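Local coordinates for protein fructokinase (Silicibacter sp., PDB 3C8U) that probably transfers a phosphoryl group from ATP to fructose, as a P-loop kinase thought to serve a fructose transport system, at residues A[78-89]-A[133-144]. Residues are numbered along the deposited sequence; the frame is centred on the assembly and turned at random. Where two conformers were deposited one is given.
Sequences GAPETFDFEGFQ and YLLFDAPGWRDL
In an apolar cluster of a P-loop kinase fold, the loop after strand 126-131 packs on the loop 78-84 and the first turn of helix 85-97, with the edge of F85 turned to the face of W141 in an edge-to-face aromatic pair. F85 CD1 sits over the middle of the indole, 3.7 Å from W141 CD2, with the planes at 60°; Y133 CB lies on the opposite face, toward its rim, so the indole is sandwiched between the two. With chi1 at 168°, opposite the backbone N, the F85 ring reaches toward the 140-141 backbone, and CZ comes to 3.1 Å from G140 O. G140, with positive phi and no side chain, lets the ring lie against its backbone. Deeper in, the edge of F88 takes L134 CD2 at 3.6 Å from its CE2, while L144 CD1 approaches the same carbon obliquely. The other end of the contact is built on Y133: Y133 OH donates to G78 O at 2.7 Å, tilted 20° from the carbonyl plane. P80 lies across the phenol, its CG 3.9 Å from the ring centroid in a CH-pi contact, and also touches F136 CE2. P80 CB packs near W141 NE1 and P80 O meets the indole edge at CZ2, tying this end to the W141 cluster. A phenylalanine in place of Y133 would probably keep the proline packing but leave G78 O without this donor and the loop before the 3-10 segment 80-82 less firmly tied to 133-144. At the more exposed end, one water donates to both Q89 OE1 and D143 OD2. Carbon contacts thus dominate the interface, and the single direct hydrogen bond between the segments, from Y133, adds a directional tie at one end.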
# COMPACT_ATOMS: atom_id res chain seq x y z
N GLY A 78 3.00 -12.04 3.13
CA GLY A 78 2.68 -11.10 2.07
C GLY A 78 1.25 -11.23 1.61
O GLY A 78 0.67 -10.29 1.08
N ALA A 79 0.71 -12.42 1.79
CA ALA A 79 -0.70 -12.68 1.51
C ALA A 79 -1.58 -11.91 2.49
O ALA A 79 -1.15 -11.60 3.62
CB ALA A 79 -1.01 -14.21 1.56
N PRO A 80 -2.83 -11.64 2.11
CA PRO A 80 -3.67 -10.78 2.96
C PRO A 80 -3.79 -11.33 4.38
O PRO A 80 -3.82 -10.58 5.34
CB PRO A 80 -5.03 -10.79 2.27
CG PRO A 80 -4.83 -11.32 0.93
CD PRO A 80 -3.49 -11.99 0.84
N GLU A 81 -3.90 -12.65 4.48
CA GLU A 81 -4.15 -13.26 5.80
C GLU A 81 -2.92 -13.19 6.72
O GLU A 81 -2.98 -13.48 7.93
CB GLU A 81 -4.65 -14.70 5.68
CG GLU A 81 -3.68 -15.62 5.05
CD GLU A 81 -3.90 -15.82 3.56
OE1 GLU A 81 -4.24 -14.83 2.84
OE2 GLU A 81 -3.69 -16.98 3.13
N THR A 82 -1.83 -12.74 6.16
CA THR A 82 -0.60 -12.54 6.92
C THR A 82 -0.45 -11.13 7.47
O THR A 82 0.54 -10.78 8.08
CB THR A 82 0.65 -12.98 6.11
OG1 THR A 82 0.98 -12.04 5.08
CG2 THR A 82 0.39 -14.37 5.52
N PHE A 83 -1.48 -10.32 7.27
CA PHE A 83 -1.50 -8.95 7.82
C PHE A 83 -2.43 -8.85 9.02
O PHE A 83 -3.40 -9.58 9.13
CB PHE A 83 -1.95 -7.94 6.76
CG PHE A 83 -0.87 -7.63 5.75
CD1 PHE A 83 -0.68 -8.45 4.67
CD2 PHE A 83 -0.02 -6.56 5.93
CE1 PHE A 83 0.32 -8.21 3.78
CE2 PHE A 83 1.00 -6.31 5.02
CZ PHE A 83 1.17 -7.13 3.96
N ASP A 84 -2.08 -7.93 9.91
CA ASP A 84 -2.97 -7.52 11.01
C ASP A 84 -4.03 -6.59 10.45
O ASP A 84 -3.92 -5.37 10.54
CB ASP A 84 -2.17 -6.84 12.13
CG ASP A 84 -3.03 -6.34 13.26
OD1 ASP A 84 -4.21 -6.78 13.39
OD2 ASP A 84 -2.52 -5.47 13.99
N PHE A 85 -5.07 -7.18 9.85
CA PHE A 85 -6.13 -6.38 9.20
C PHE A 85 -6.83 -5.44 10.17
O PHE A 85 -6.99 -4.25 9.92
CB PHE A 85 -7.19 -7.25 8.52
CG PHE A 85 -8.40 -6.45 8.13
CD1 PHE A 85 -8.34 -5.59 7.05
CD2 PHE A 85 -9.57 -6.50 8.88
CE1 PHE A 85 -9.44 -4.80 6.73
CE2 PHE A 85 -10.66 -5.70 8.55
CZ PHE A 85 -10.58 -4.87 7.48
N GLU A 86 -7.22 -5.97 11.33
CA GLU A 86 -7.99 -5.21 12.31
C GLU A 86 -7.15 -4.02 12.82
O GLU A 86 -7.67 -2.92 13.02
CB GLU A 86 -8.49 -6.09 13.48
CG GLU A 86 -9.42 -7.25 13.09
CD GLU A 86 -10.20 -7.85 14.28
OE1 GLU A 86 -11.02 -7.12 14.88
OE2 GLU A 86 -9.99 -9.03 14.63
N GLY A 87 -5.87 -4.25 13.01
CA GLY A 87 -4.95 -3.18 13.44
C GLY A 87 -4.77 -2.13 12.38
O GLY A 87 -4.75 -0.92 12.66
N PHE A 88 -4.65 -2.58 11.14
CA PHE A 88 -4.50 -1.62 10.00
C PHE A 88 -5.78 -0.81 9.89
O PHE A 88 -5.76 0.41 9.69
CB PHE A 88 -4.24 -2.39 8.69
CG PHE A 88 -4.10 -1.50 7.47
CD1 PHE A 88 -3.20 -0.45 7.45
CD2 PHE A 88 -4.87 -1.74 6.37
CE1 PHE A 88 -3.07 0.34 6.32
CE2 PHE A 88 -4.74 -0.96 5.23
CZ PHE A 88 -3.85 0.09 5.22
N GLN A 89 -6.90 -1.49 9.99
CA GLN A 89 -8.20 -0.82 9.90
C GLN A 89 -8.32 0.24 11.00
O GLN A 89 -8.79 1.34 10.76
CB GLN A 89 -9.36 -1.81 9.98
CG GLN A 89 -10.72 -1.16 9.84
CD GLN A 89 -11.83 -2.18 9.71
OE1 GLN A 89 -12.62 -2.16 8.76
NE2 GLN A 89 -11.89 -3.10 10.66
N TYR A 133 -3.56 -4.27 -0.82
CA TYR A 133 -4.94 -4.73 -0.55
C TYR A 133 -5.93 -3.64 -0.20
O TYR A 133 -6.80 -3.85 0.65
CB TYR A 133 -4.94 -5.82 0.55
CG TYR A 133 -3.98 -6.94 0.22
CD1 TYR A 133 -4.17 -7.74 -0.90
CD2 TYR A 133 -2.86 -7.17 1.00
CE1 TYR A 133 -3.28 -8.74 -1.22
CE2 TYR A 133 -1.96 -8.18 0.68
CZ TYR A 133 -2.18 -8.96 -0.43
OH TYR A 133 -1.28 -9.96 -0.74
N LEU A 134 -5.82 -2.49 -0.88
CA LEU A 134 -6.64 -1.32 -0.56
C LEU A 134 -7.92 -1.21 -1.37
O LEU A 134 -8.79 -0.40 -1.05
CB LEU A 134 -5.82 -0.03 -0.67
CG LEU A 134 -4.54 0.01 0.21
CD1 LEU A 134 -4.00 1.46 0.20
CD2 LEU A 134 -4.73 -0.51 1.66
N LEU A 135 -8.01 -2.07 -2.38
CA LEU A 135 -9.14 -2.14 -3.32
C LEU A 135 -9.48 -3.61 -3.57
O LEU A 135 -9.66 -4.07 -4.69
CB LEU A 135 -8.82 -1.41 -4.63
CG LEU A 135 -8.77 0.13 -4.51
CD1 LEU A 135 -8.41 0.81 -5.82
CD2 LEU A 135 -10.07 0.72 -3.93
N PHE A 136 -9.49 -4.33 -2.47
CA PHE A 136 -9.50 -5.80 -2.47
C PHE A 136 -10.83 -6.39 -2.00
O PHE A 136 -11.28 -6.19 -0.86
CB PHE A 136 -8.31 -6.27 -1.62
CG PHE A 136 -8.04 -7.74 -1.69
CD1 PHE A 136 -7.62 -8.33 -2.88
CD2 PHE A 136 -8.12 -8.52 -0.54
CE1 PHE A 136 -7.34 -9.69 -2.93
CE2 PHE A 136 -7.85 -9.90 -0.58
CZ PHE A 136 -7.47 -10.48 -1.77
N ASP A 137 -11.46 -7.10 -2.92
CA ASP A 137 -12.82 -7.61 -2.73
C ASP A 137 -12.80 -8.95 -1.97
O ASP A 137 -12.95 -10.05 -2.52
CB ASP A 137 -13.55 -7.70 -4.07
CG ASP A 137 -15.05 -7.92 -3.93
OD1 ASP A 137 -15.62 -7.96 -2.82
OD2 ASP A 137 -15.68 -8.03 -4.99
N ALA A 138 -12.59 -8.78 -0.69
CA ALA A 138 -12.63 -9.87 0.31
C ALA A 138 -13.19 -9.36 1.63
O ALA A 138 -13.16 -8.15 1.89
CB ALA A 138 -11.25 -10.44 0.55
N PRO A 139 -13.69 -10.27 2.47
CA PRO A 139 -14.13 -9.85 3.78
C PRO A 139 -13.08 -9.05 4.54
O PRO A 139 -11.88 -9.36 4.54
CB PRO A 139 -14.47 -11.18 4.47
CG PRO A 139 -14.89 -12.07 3.33
CD PRO A 139 -13.97 -11.69 2.20
N GLY A 140 -13.61 -8.01 5.16
CA GLY A 140 -12.84 -7.07 5.94
C GLY A 140 -12.26 -6.01 5.01
O GLY A 140 -12.58 -4.82 5.08
N TRP A 141 -11.42 -6.50 4.12
CA TRP A 141 -10.64 -5.66 3.23
C TRP A 141 -11.54 -4.77 2.38
O TRP A 141 -11.24 -3.60 2.12
CB TRP A 141 -9.71 -6.50 2.32
CG TRP A 141 -8.63 -7.23 3.09
CD1 TRP A 141 -8.63 -8.54 3.43
CD2 TRP A 141 -7.42 -6.68 3.63
NE1 TRP A 141 -7.50 -8.85 4.13
CE2 TRP A 141 -6.74 -7.72 4.27
CE3 TRP A 141 -6.84 -5.39 3.61
CZ2 TRP A 141 -5.51 -7.55 4.89
CZ3 TRP A 141 -5.62 -5.21 4.24
CH2 TRP A 141 -4.96 -6.29 4.87
N ARG A 142 -12.68 -5.32 2.00
CA ARG A 142 -13.58 -4.63 1.04
C ARG A 142 -14.22 -3.42 1.72
O ARG A 142 -14.66 -2.46 1.07
CB ARG A 142 -14.64 -5.57 0.45
CG ARG A 142 -15.65 -6.11 1.44
CD ARG A 142 -16.79 -6.78 0.70
NE ARG A 142 -16.33 -7.85 -0.17
CZ ARG A 142 -16.47 -9.14 0.10
NH1 ARG A 142 -17.02 -9.54 1.24
NH2 ARG A 142 -16.04 -10.04 -0.76
N ASP A 143 -14.19 -3.44 3.04
CA ASP A 143 -14.78 -2.37 3.85
C ASP A 143 -13.90 -1.14 3.90
O ASP A 143 -14.34 -0.07 4.30
CB ASP A 143 -15.06 -2.81 5.27
CG ASP A 143 -16.10 -3.89 5.33
OD1 ASP A 143 -16.91 -4.00 4.40
OD2 ASP A 143 -16.09 -4.62 6.32
N LEU A 144 -12.66 -1.30 3.46
CA LEU A 144 -11.73 -0.18 3.50
C LEU A 144 -12.10 0.89 2.48
O LEU A 144 -11.84 2.08 2.69
CB LEU A 144 -10.28 -0.63 3.29
CG LEU A 144 -9.65 -1.49 4.37
CD1 LEU A 144 -8.25 -1.90 3.90
CD2 LEU A 144 -9.61 -0.77 5.72
O HOH W 1 -14.40 -4.42 8.41